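Local coordinates for precorrin-6y methylase (Rhodobacter capsulatus, PDB 3NJR), which catalyses S-adenosylmethionine-dependent methylation of precorrin-6Y in cobalamin biosynthesis, and is represented here by its C-terminal methyltransferase domain, at residues S68-W73 / A80-P85; V126-G131 / A135-L140; Q165-H170 / L198-Q203. All blocks are in the same frame, centred on the assembly; numbering follows the deposited sequence.

Overall arrangement
From the N terminus, the chain first closes a short loop at contact 1, where helix 68-75 turns back on strand 79-84. Contact 2 follows, folding helix 134-143 against the end of strand 125-128. In contact 3 the loop is longer: between helix 157-170 and strand 188-203 the chain runs out and back through strand 173-185. The three follow in series, neither nested nor crossed, and all reach one mixed sheet. Contacts 1 and 2 both reach SAH at the C-terminal ends of their strands, 79-84 and 125-128, and touch where V69 packs on F127. Contact 3, with its centre about 12 Å from that of contact 2, joins it through Y137 and L166.

Contact 1. Residues S68-W73 / A80-P85; sequences SVSVEW and AITIEP. With SAH (S-adenosyl-L-homocysteine), chain C.
S70 and T82 make the polar link between helix 68-75 and strand 79-84. The hydroxyl OG1 of T82 donates to OG of S70 at 2.8 Å, and S70 OG is also hydrogen-bonded to the carboxylate of D61 on the adjoining strand. Both hydroxyls stand beside their own backbone nitrogen (chi1 -69° in S70, -53° in T82), which turns them across the gap at each other. Small hydroxyl residues suit a buried place where the helix lies close to the sheet, since each oxygen can be satisfied at short range.

The apolar part is slight: the A80 methyl CB lies 4.1 Å from W73 CD1, obliquely to the indole, and also passes 3.9 Å from the hydroxyl oxygen OG of S70. W73 NE1 is bonded to the carbonyl of R79, the first residue of the strand, which ties the large ring to the strand's start.

Helix and strand run almost exactly antiparallel, at 175°, as expected in a beta-alpha-beta unit, here strand 58-62, helix 68-75 and strand 79-84 of the Rossmann-like methyltransferase fold.

The ligand contacts occupy the ends of the two elements. At the helix start S68 OG donates to the SAH carboxylate oxygen OXT at 2.7 Å. At the strand end E84 takes both ribose hydroxyls, O3' on OE1 and O2' on OE2, each at 2.7 Å, a paired grip that suits a carboxylate. Backbone nitrogens of G65 and R86 also bond to its oxygens and help fix its rotation, while P85 lays the CD side of its ring by adenine N3.

Contact 2. Residues V126-G131 / A135-L140; sequences VFIGGG and ALYDRL. With SAH (S-adenosyl-L-homocysteine), chain C.
L136 meets both I128 and G131. With its CG anti to the backbone nitrogen (chi1 180°), it carries CD2 to 4.1 Å from I128 CG2 as the two side chains run by one another in opposing senses; the same methyl rests 3.7 Å from the carbonyl oxygen of G131. One residue on, Y137 meets I128 from the opposing side. Its CE2 lies 3.7 Å from I128 CD1, which approaches the ring obliquely, and its OH is 3.8 Å from I128 CB. L140, a turn beyond L136, reaches I128 tip to tip, CD1 to CD1 at 3.8 Å. The branched isoleucine thus serves three helix residues, with CD1 touching both Y137 and L140, and CG2 meeting L136.

Beyond I128, G129 lies against the F127 ring and G130 and G131 against SAH, with G131 N 3.5 Å from adenine N7, close quarters that suit residues lacking side chains. F127 faces away from the helix and brings a ring edge to the SAH amino nitrogen.

Strand 125-128 runs between strands 58-62 and 149-154, helix 134-143 lies antiparallel to it in a beta-alpha-beta unit, and Y137 packs on L162, L163 and L166 of helix 157-170.

Contact 3. Residues Q165-H170 / L198-Q203; sequences QLHARH and LQWSGQ
L166 lies over one face of the W200 indole, and that face is where helix 157-170 meets strand 188-203. The leucine side chain runs roughly perpendicular to that of the tryptophan. L166 CB stands 4.1 Å from the centroid of the W200 six-membered ring, 9° off its normal, a CH-pi contact, and its CG comes to 3.9 Å from W200 CZ3. The backbone nitrogen of H167 also lies above this face, likewise set toward the rim. Against the opposite face lies G202 N, over the ring centre, so the indole is held flat between helix and its own strand. G202, with no side chain, lets the strand pass close beneath the ring.

H167 approaches at the rim. The H167 imidazole and the five-membered ring of W200 stand nearly perpendicular, planes at 85°, but neither lies over the other's face; H167 CD2 is 4.0 Å from W200 CD1. Having CG anti to the backbone nitrogen (chi1 -170°), H167 sets its ring at the indole rim, where ND1 is hydrogen-bonded to NH1 of R189 of the second subunit. NE2 has a weak bond to the carbonyl of G172, a pairing consistent with a neutral imidazole.

H170 adds its CB, 4.0 Å from W200 CZ2, while its ring stacks with W141. The indole's polar atom is also provided for: NE1 bonds to the carbonyl of G171, just beyond the helix. A tryptophan suits this place because it offers a broad face to aliphatic carbon and one N-H at its rim.

The arrangement is characteristic of the class I methyltransferase fold, in which one antiparallel strand, here 188-203, is inserted between strands 149-154 and 173-185, which run parallel to each other, giving the strand order 3-2-1-4-5-7-6.

Contact 1. Residues S68-W73 / A80-P85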
loop_
_atom_site.group_PDB
_atom_site.type_symbol
_atom_site.label_atom_id
_atom_site.label_comp_id
_atom_site.label_asym_id
_atom_site.label_seq_id
_atom_site.Cartn_x
_atom_site.Cartn_y
_atom_site.Cartn_z
ATOM N N SER A 68 6.415 -8.389 -24.633
ATOM C CA SER A 68 7.644 -8.216 -23.844
ATOM C C SER A 68 7.945 -9.403 -22.912
ATOM O O SER A 68 9.101 -9.761 -22.697
ATOM C CB SER A 68 7.602 -6.902 -23.049
ATOM O OG SER A 68 6.709 -7.003 -21.940
ATOM N N VAL A 69 6.897 -9.995 -22.353
ATOM C CA VAL A 69 7.035 -11.169 -21.496
ATOM C C VAL A 69 7.683 -12.316 -22.273
ATOM O O VAL A 69 8.627 -12.968 -21.768
ATOM C CB VAL A 69 5.660 -11.585 -20.916
ATOM C CG1 VAL A 69 5.700 -12.970 -20.333
ATOM C CG2 VAL A 69 5.222 -10.593 -19.881
ATOM N N SER A 70 7.195 -12.522 -23.506
ATOM C CA SER A 70 7.675 -13.582 -24.398
ATOM C C SER A 70 9.122 -13.349 -24.792
ATOM O O SER A 70 9.893 -14.308 -24.917
ATOM C CB SER A 70 6.835 -13.656 -25.676
ATOM O OG SER A 70 5.518 -14.120 -25.467
ATOM N N VAL A 71 9.483 -12.081 -25.006
ATOM C CA VAL A 71 10.831 -11.719 -25.424
ATOM C C VAL A 71 11.775 -12.066 -24.287
ATOM O O VAL A 71 12.717 -12.838 -24.475
ATOM C CB VAL A 71 10.929 -10.226 -25.838
ATOM C CG1 VAL A 71 12.354 -9.793 -25.991
ATOM C CG2 VAL A 71 10.212 -9.980 -27.133
ATOM N N GLU A 72 11.508 -11.546 -23.099
ATOM C CA GLU A 72 12.289 -11.947 -21.921
ATOM C C GLU A 72 12.232 -13.469 -21.580
ATOM O O GLU A 72 13.225 -14.034 -21.099
ATOM C CB GLU A 72 11.959 -11.062 -20.715
ATOM C CG GLU A 72 12.004 -9.597 -21.080
ATOM C CD GLU A 72 12.365 -8.678 -19.932
ATOM O OE1 GLU A 72 11.654 -8.666 -18.911
ATOM O OE2 GLU A 72 13.361 -7.936 -20.054
ATOM N N TRP A 73 11.102 -14.137 -21.834
ATOM C CA TRP A 73 11.032 -15.587 -21.593
ATOM C C TRP A 73 11.972 -16.302 -22.542
ATOM O O TRP A 73 12.744 -17.146 -22.105
ATOM C CB TRP A 73 9.607 -16.110 -21.739
ATOM C CG TRP A 73 9.461 -17.618 -21.882
ATOM C CD1 TRP A 73 9.543 -18.342 -23.037
ATOM C CD2 TRP A 73 9.145 -18.572 -20.838
ATOM N NE1 TRP A 73 9.330 -19.681 -22.781
ATOM C CE2 TRP A 73 9.077 -19.848 -21.444
ATOM C CE3 TRP A 73 8.916 -18.468 -19.455
ATOM C CZ2 TRP A 73 8.785 -21.009 -20.719
ATOM C CZ3 TRP A 73 8.640 -19.625 -18.734
ATOM C CH2 TRP A 73 8.570 -20.877 -19.368
ATOM N N ALA A 80 8.276 -19.497 -27.292
ATOM C CA ALA A 80 6.961 -18.935 -26.977
ATOM C C ALA A 80 6.063 -18.783 -28.185
ATOM O O ALA A 80 6.547 -18.496 -29.292
ATOM C CB ALA A 80 7.105 -17.605 -26.298
ATOM N N ILE A 81 4.759 -18.966 -27.969
ATOM C CA ILE A 81 3.730 -18.546 -28.925
ATOM C C ILE A 81 2.952 -17.397 -28.280
ATOM O O ILE A 81 2.471 -17.527 -27.154
ATOM C CB ILE A 81 2.758 -19.701 -29.282
ATOM C CG1 ILE A 81 3.496 -20.811 -30.023
ATOM C CG2 ILE A 81 1.599 -19.190 -30.126
ATOM C CD1 ILE A 81 2.831 -22.138 -29.936
ATOM N N THR A 82 2.817 -16.289 -28.998
ATOM C CA THR A 82 2.270 -15.043 -28.452
ATOM C C THR A 82 0.972 -14.693 -29.155
ATOM O O THR A 82 0.979 -14.445 -30.341
ATOM C CB THR A 82 3.292 -13.890 -28.631
ATOM O OG1 THR A 82 4.553 -14.304 -28.084
ATOM C CG2 THR A 82 2.832 -12.609 -27.939
ATOM N N ILE A 83 -0.120 -14.650 -28.403
ATOM C CA ILE A 83 -1.474 -14.500 -28.944
ATOM C C ILE A 83 -2.012 -13.092 -28.721
ATOM O O ILE A 83 -2.229 -12.698 -27.581
ATOM C CB ILE A 83 -2.445 -15.452 -28.200
ATOM C CG1 ILE A 83 -1.729 -16.722 -27.685
ATOM C CG2 ILE A 83 -3.739 -15.714 -29.009
ATOM C CD1 ILE A 83 -1.322 -17.707 -28.741
ATOM N N GLU A 84 -2.242 -12.343 -29.800
ATOM C CA GLU A 84 -2.777 -10.969 -29.726
ATOM C C GLU A 84 -3.782 -10.688 -30.883
ATOM O O GLU A 84 -3.475 -10.989 -32.054
ATOM C CB GLU A 84 -1.609 -9.969 -29.731
ATOM C CG GLU A 84 -1.940 -8.488 -29.967
ATOM C CD GLU A 84 -2.890 -7.889 -28.920
ATOM O OE1 GLU A 84 -2.555 -7.874 -27.711
ATOM O OE2 GLU A 84 -3.978 -7.422 -29.322
ATOM N N PRO A 85 -4.987 -10.141 -30.573
ATOM C CA PRO A 85 -5.926 -9.894 -31.683
ATOM C C PRO A 85 -5.549 -8.710 -32.567
ATOM O O PRO A 85 -5.690 -8.797 -33.791
ATOM C CB PRO A 85 -7.280 -9.660 -30.984
ATOM C CG PRO A 85 -6.923 -9.248 -29.606
ATOM C CD PRO A 85 -5.643 -9.973 -29.268
HETATM N N SAH C . 1.858 -8.499 -21.510
HETATM C CA SAH C . 1.715 -7.312 -22.408
HETATM C CB SAH C . 0.817 -6.267 -21.742
HETATM C CG SAH C . -0.442 -5.965 -22.564
HETATM S SD SAH C . -1.878 -6.616 -21.762
HETATM C C SAH C . 3.073 -6.751 -22.761
HETATM O O SAH C . 3.267 -6.088 -23.779
HETATM O OXT SAH C . 4.051 -6.942 -22.050
HETATM C "C5'" SAH C . -3.232 -6.111 -22.795
HETATM C "C4'" SAH C . -3.271 -6.799 -24.169
HETATM O "O4'" SAH C . -4.018 -8.030 -24.176
HETATM C "C3'" SAH C . -3.933 -5.892 -25.201
HETATM O "O3'" SAH C . -3.004 -5.611 -26.242
HETATM C "C2'" SAH C . -5.108 -6.675 -25.761
HETATM O "O2'" SAH C . -5.273 -6.516 -27.178
HETATM C "C1'" SAH C . -4.781 -8.115 -25.392
HETATM N N9 SAH C . -6.023 -8.946 -25.325
HETATM C C8 SAH C . -7.229 -8.536 -24.875
HETATM N N7 SAH C . -8.154 -9.521 -24.968
HETATM C C5 SAH C . -7.543 -10.598 -25.495
HETATM C C6 SAH C . -7.936 -11.985 -25.853
HETATM N N6 SAH C . -9.210 -12.384 -25.650
HETATM N N1 SAH C . -7.001 -12.821 -26.381
HETATM C C2 SAH C . -5.734 -12.411 -26.582
HETATM N N3 SAH C . -5.312 -11.166 -26.274
HETATM C C4 SAH C . -6.141 -10.222 -25.735
#

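Contact 2. Residues V126-G131 / A135-L140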
loop_
_atom_site.group_PDB
_atom_site.type_symbol
_atom_site.label_atom_id
_atom_site.label_comp_id
_atom_site.label_asym_id
_atom_site.label_seq_id
_atom_site.Cartn_x
_atom_site.Cartn_y
_atom_site.Cartn_z
ATOM N N VAL A 126 2.000 -21.134 -19.081
ATOM C CA VAL A 126 1.058 -20.156 -19.691
ATOM C C VAL A 126 1.034 -18.843 -18.917
ATOM O O VAL A 126 1.049 -18.836 -17.681
ATOM C CB VAL A 126 -0.402 -20.619 -19.658
ATOM C CG1 VAL A 126 -1.268 -19.740 -20.571
ATOM C CG2 VAL A 126 -0.554 -22.081 -19.982
ATOM N N PHE A 127 0.958 -17.729 -19.639
ATOM C CA PHE A 127 0.850 -16.422 -19.015
ATOM C C PHE A 127 -0.366 -15.741 -19.555
ATOM O O PHE A 127 -0.536 -15.621 -20.764
ATOM C CB PHE A 127 2.091 -15.546 -19.269
ATOM C CG PHE A 127 1.910 -14.097 -18.861
ATOM C CD1 PHE A 127 1.859 -13.734 -17.517
ATOM C CD2 PHE A 127 1.756 -13.096 -19.827
ATOM C CE1 PHE A 127 1.669 -12.397 -17.132
ATOM C CE2 PHE A 127 1.557 -11.741 -19.449
ATOM C CZ PHE A 127 1.530 -11.396 -18.092
ATOM N N ILE A 128 -1.216 -15.284 -18.647
ATOM C CA ILE A 128 -2.377 -14.480 -19.027
ATOM C C ILE A 128 -2.200 -13.061 -18.515
ATOM O O ILE A 128 -2.319 -12.801 -17.306
ATOM C CB ILE A 128 -3.705 -15.048 -18.480
ATOM C CG1 ILE A 128 -3.902 -16.509 -18.907
ATOM C CG2 ILE A 128 -4.864 -14.207 -18.965
ATOM C CD1 ILE A 128 -3.465 -17.548 -17.886
ATOM N N GLY A 129 -1.844 -12.168 -19.438
ATOM C CA GLY A 129 -2.022 -10.727 -19.270
ATOM C C GLY A 129 -3.247 -10.336 -20.096
ATOM O O GLY A 129 -3.823 -9.265 -19.903
ATOM N N GLY A 130 -3.651 -11.222 -21.013
ATOM C CA GLY A 130 -4.792 -10.998 -21.906
ATOM C C GLY A 130 -6.132 -11.123 -21.216
ATOM O O GLY A 130 -6.189 -11.320 -19.996
ATOM N N GLY A 131 -7.212 -10.994 -21.993
ATOM C CA GLY A 131 -8.586 -11.070 -21.466
ATOM C C GLY A 131 -8.872 -12.415 -20.822
ATOM O O GLY A 131 -9.325 -13.361 -21.488
ATOM N N ALA A 135 -14.336 -18.552 -18.669
ATOM C CA ALA A 135 -14.341 -19.405 -19.873
ATOM C C ALA A 135 -12.925 -19.882 -20.217
ATOM O O ALA A 135 -12.640 -21.092 -20.210
ATOM C CB ALA A 135 -14.970 -18.665 -21.067
ATOM N N LEU A 136 -12.051 -18.915 -20.489
ATOM C CA LEU A 136 -10.632 -19.165 -20.711
ATOM C C LEU A 136 -10.009 -20.135 -19.714
ATOM O O LEU A 136 -9.335 -21.087 -20.108
ATOM C CB LEU A 136 -9.863 -17.845 -20.709
ATOM C CG LEU A 136 -8.362 -17.985 -20.928
ATOM C CD1 LEU A 136 -8.068 -18.534 -22.312
ATOM C CD2 LEU A 136 -7.690 -16.639 -20.701
ATOM N N TYR A 137 -10.254 -19.899 -18.426
ATOM C CA TYR A 137 -9.740 -20.787 -17.382
ATOM C C TYR A 137 -10.368 -22.197 -17.360
ATOM O O TYR A 137 -9.688 -23.174 -17.065
ATOM C CB TYR A 137 -9.770 -20.103 -16.007
ATOM C CG TYR A 137 -8.759 -18.975 -15.872
ATOM C CD1 TYR A 137 -9.178 -17.649 -15.790
ATOM C CD2 TYR A 137 -7.390 -19.229 -15.852
ATOM C CE1 TYR A 137 -8.259 -16.586 -15.676
ATOM C CE2 TYR A 137 -6.454 -18.179 -15.743
ATOM C CZ TYR A 137 -6.911 -16.867 -15.650
ATOM O OH TYR A 137 -6.025 -15.826 -15.540
ATOM N N ASP A 138 -11.648 -22.324 -17.692
ATOM C CA ASP A 138 -12.265 -23.660 -17.729
ATOM C C ASP A 138 -11.646 -24.446 -18.871
ATOM O O ASP A 138 -11.240 -25.606 -18.689
ATOM C CB ASP A 138 -13.795 -23.592 -17.873
ATOM C CG ASP A 138 -14.470 -22.869 -16.710
ATOM O OD1 ASP A 138 -14.093 -23.130 -15.546
ATOM O OD2 ASP A 138 -15.380 -22.037 -16.968
ATOM N N ARG A 139 -11.555 -23.790 -20.029
ATOM C CA ARG A 139 -10.857 -24.338 -21.198
ATOM C C ARG A 139 -9.375 -24.660 -20.897
ATOM O O ARG A 139 -8.926 -25.789 -21.135
ATOM C CB ARG A 139 -11.021 -23.401 -22.409
ATOM C CG ARG A 139 -11.936 -23.876 -23.571
ATOM C CD ARG A 139 -13.174 -24.708 -23.166
ATOM N NE ARG A 139 -14.289 -23.853 -22.771
ATOM C CZ ARG A 139 -15.153 -24.151 -21.804
ATOM N NH1 ARG A 139 -15.043 -25.284 -21.113
ATOM N NH2 ARG A 139 -16.124 -23.300 -21.514
ATOM N N LEU A 140 -8.629 -23.705 -20.335
ATOM C CA LEU A 140 -7.251 -23.991 -19.933
ATOM C C LEU A 140 -7.239 -25.179 -18.996
ATOM O O LEU A 140 -6.388 -26.051 -19.133
ATOM C CB LEU A 140 -6.562 -22.800 -19.256
ATOM C CG LEU A 140 -6.142 -21.565 -20.061
ATOM C CD1 LEU A 140 -5.567 -20.490 -19.132
ATOM C CD2 LEU A 140 -5.165 -21.918 -21.153
HETATM N N SAH C . 1.858 -8.499 -21.510
HETATM C CA SAH C . 1.715 -7.312 -22.408
HETATM C CB SAH C . 0.817 -6.267 -21.742
HETATM C CG SAH C . -0.442 -5.965 -22.564
HETATM S SD SAH C . -1.878 -6.616 -21.762
HETATM C C SAH C . 3.073 -6.751 -22.761
HETATM O O SAH C . 3.267 -6.088 -23.779
HETATM O OXT SAH C . 4.051 -6.942 -22.050
HETATM C "C5'" SAH C . -3.232 -6.111 -22.795
HETATM C "C4'" SAH C . -3.271 -6.799 -24.169
HETATM O "O4'" SAH C . -4.018 -8.030 -24.176
HETATM C "C3'" SAH C . -3.933 -5.892 -25.201
HETATM O "O3'" SAH C . -3.004 -5.611 -26.242
HETATM C "C2'" SAH C . -5.108 -6.675 -25.761
HETATM O "O2'" SAH C . -5.273 -6.516 -27.178
HETATM C "C1'" SAH C . -4.781 -8.115 -25.392
HETATM N N9 SAH C . -6.023 -8.946 -25.325
HETATM C C8 SAH C . -7.229 -8.536 -24.875
HETATM N N7 SAH C . -8.154 -9.521 -24.968
HETATM C C5 SAH C . -7.543 -10.598 -25.495
HETATM C C6 SAH C . -7.936 -11.985 -25.853
HETATM N N6 SAH C . -9.210 -12.384 -25.650
HETATM N N1 SAH C . -7.001 -12.821 -26.381
HETATM C C2 SAH C . -5.734 -12.411 -26.582
HETATM N N3 SAH C . -5.312 -11.166 -26.274
HETATM C C4 SAH C . -6.141 -10.222 -25.735
#

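Contact 3. Residues Q165-H170 / L198-Q203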
loop_
_atom_site.group_PDB
_atom_site.type_symbol
_atom_site.label_atom_id
_atom_site.label_comp_id
_atom_site.label_asym_id
_atom_site.label_seq_id
_atom_site.Cartn_x
_atom_site.Cartn_y
_atom_site.Cartn_z
ATOM N N GLN A 165 -10.406 -16.506 -6.513
ATOM C CA GLN A 165 -11.188 -17.737 -6.671
ATOM C C GLN A 165 -10.339 -18.872 -7.189
ATOM O O GLN A 165 -10.383 -19.983 -6.656
ATOM C CB GLN A 165 -12.362 -17.510 -7.610
ATOM C CG GLN A 165 -13.614 -17.056 -6.881
ATOM C CD GLN A 165 -14.587 -16.304 -7.779
ATOM O OE1 GLN A 165 -14.644 -16.525 -9.004
ATOM N NE2 GLN A 165 -15.366 -15.400 -7.168
ATOM N N LEU A 166 -9.564 -18.584 -8.233
ATOM C CA LEU A 166 -8.591 -19.532 -8.752
ATOM C C LEU A 166 -7.702 -20.012 -7.618
ATOM O O LEU A 166 -7.580 -21.218 -7.419
ATOM C CB LEU A 166 -7.739 -18.910 -9.871
ATOM C CG LEU A 166 -7.959 -19.143 -11.377
ATOM C CD1 LEU A 166 -8.777 -20.397 -11.689
ATOM C CD2 LEU A 166 -8.503 -17.918 -12.093
ATOM N N HIS A 167 -7.106 -19.072 -6.872
ATOM C CA HIS A 167 -6.315 -19.407 -5.663
ATOM C C HIS A 167 -7.037 -20.307 -4.661
ATOM O O HIS A 167 -6.462 -21.276 -4.205
ATOM C CB HIS A 167 -5.797 -18.164 -4.934
ATOM C CG HIS A 167 -4.810 -18.479 -3.858
ATOM N ND1 HIS A 167 -5.146 -18.497 -2.523
ATOM C CD2 HIS A 167 -3.502 -18.832 -3.921
ATOM C CE1 HIS A 167 -4.085 -18.829 -1.807
ATOM N NE2 HIS A 167 -3.076 -19.041 -2.632
ATOM N N ALA A 168 -8.289 -19.994 -4.329
ATOM C CA ALA A 168 -9.079 -20.830 -3.390
ATOM C C ALA A 168 -9.289 -22.244 -3.922
ATOM O O ALA A 168 -9.169 -23.214 -3.156
ATOM C CB ALA A 168 -10.423 -20.172 -3.032
ATOM N N ARG A 169 -9.577 -22.366 -5.229
ATOM C CA ARG A 169 -9.775 -23.693 -5.868
ATOM C C ARG A 169 -8.474 -24.479 -6.006
ATOM O O ARG A 169 -8.431 -25.665 -5.679
ATOM C CB ARG A 169 -10.460 -23.572 -7.244
ATOM C CG ARG A 169 -11.967 -23.196 -7.186
ATOM C CD ARG A 169 -12.505 -22.295 -8.374
ATOM N NE ARG A 169 -12.152 -22.771 -9.727
ATOM C CZ ARG A 169 -12.530 -22.190 -10.873
ATOM N NH1 ARG A 169 -13.296 -21.095 -10.864
ATOM N NH2 ARG A 169 -12.142 -22.709 -12.040
ATOM N N HIS A 170 -7.407 -23.819 -6.466
ATOM C CA HIS A 170 -6.229 -24.552 -6.959
ATOM C C HIS A 170 -4.945 -24.391 -6.139
ATOM O O HIS A 170 -3.994 -25.129 -6.345
ATOM C CB HIS A 170 -5.990 -24.239 -8.446
ATOM C CG HIS A 170 -7.227 -24.346 -9.294
ATOM N ND1 HIS A 170 -7.886 -25.543 -9.518
ATOM C CD2 HIS A 170 -7.924 -23.402 -9.976
ATOM C CE1 HIS A 170 -8.928 -25.328 -10.304
ATOM N NE2 HIS A 170 -8.975 -24.036 -10.595
ATOM N N LEU A 198 -2.797 -7.775 -8.681
ATOM C CA LEU A 198 -2.754 -9.114 -8.123
ATOM C C LEU A 198 -2.109 -10.066 -9.119
ATOM O O LEU A 198 -2.263 -9.910 -10.331
ATOM C CB LEU A 198 -4.146 -9.581 -7.700
ATOM C CG LEU A 198 -4.423 -9.629 -6.188
ATOM C CD1 LEU A 198 -4.263 -8.269 -5.528
ATOM C CD2 LEU A 198 -5.808 -10.221 -5.899
ATOM N N GLN A 199 -1.350 -11.023 -8.602
ATOM C CA GLN A 199 -0.671 -11.983 -9.447
ATOM C C GLN A 199 -0.823 -13.367 -8.865
ATOM O O GLN A 199 -0.441 -13.625 -7.719
ATOM C CB GLN A 199 0.805 -11.635 -9.630
ATOM C CG GLN A 199 1.549 -12.615 -10.546
ATOM C CD GLN A 199 3.067 -12.490 -10.467
ATOM O OE1 GLN A 199 3.689 -12.998 -9.538
ATOM N NE2 GLN A 199 3.667 -11.848 -11.466
ATOM N N TRP A 200 -1.396 -14.255 -9.660
ATOM C CA TRP A 200 -1.495 -15.620 -9.251
ATOM C C TRP A 200 -0.469 -16.461 -9.986
ATOM O O TRP A 200 -0.156 -16.246 -11.182
ATOM C CB TRP A 200 -2.906 -16.155 -9.461
ATOM C CG TRP A 200 -3.042 -17.603 -9.078
ATOM C CD1 TRP A 200 -2.796 -18.166 -7.850
ATOM C CD2 TRP A 200 -3.445 -18.676 -9.936
ATOM N NE1 TRP A 200 -3.020 -19.530 -7.893
ATOM C CE2 TRP A 200 -3.426 -19.869 -9.155
ATOM C CE3 TRP A 200 -3.834 -18.748 -11.286
ATOM C CZ2 TRP A 200 -3.781 -21.116 -9.677
ATOM C CZ3 TRP A 200 -4.198 -19.991 -11.812
ATOM C CH2 TRP A 200 -4.163 -21.165 -10.999
ATOM N N SER A 201 0.054 -17.432 -9.258
ATOM C CA SER A 201 1.031 -18.324 -9.800
ATOM C C SER A 201 0.677 -19.711 -9.252
ATOM O O SER A 201 0.722 -19.947 -8.038
ATOM C CB SER A 201 2.420 -17.850 -9.368
ATOM O OG SER A 201 3.419 -18.754 -9.761
ATOM N N GLY A 202 0.271 -20.611 -10.145
ATOM C CA GLY A 202 -0.083 -21.971 -9.761
ATOM C C GLY A 202 0.231 -22.964 -10.856
ATOM O O GLY A 202 1.009 -22.683 -11.747
ATOM N N GLN A 203 -0.387 -24.136 -10.791
ATOM C CA GLN A 203 -0.171 -25.162 -11.815
ATOM C C GLN A 203 -1.326 -26.158 -11.967
ATOM O O GLN A 203 -2.019 -26.412 -10.990
ATOM C CB GLN A 203 1.125 -25.906 -11.532
ATOM C CG GLN A 203 1.070 -26.777 -10.334
ATOM C CD GLN A 203 2.278 -27.657 -10.263
ATOM O OE1 GLN A 203 3.414 -27.189 -10.435
ATOM N NE2 GLN A 203 2.053 -28.956 -10.028
#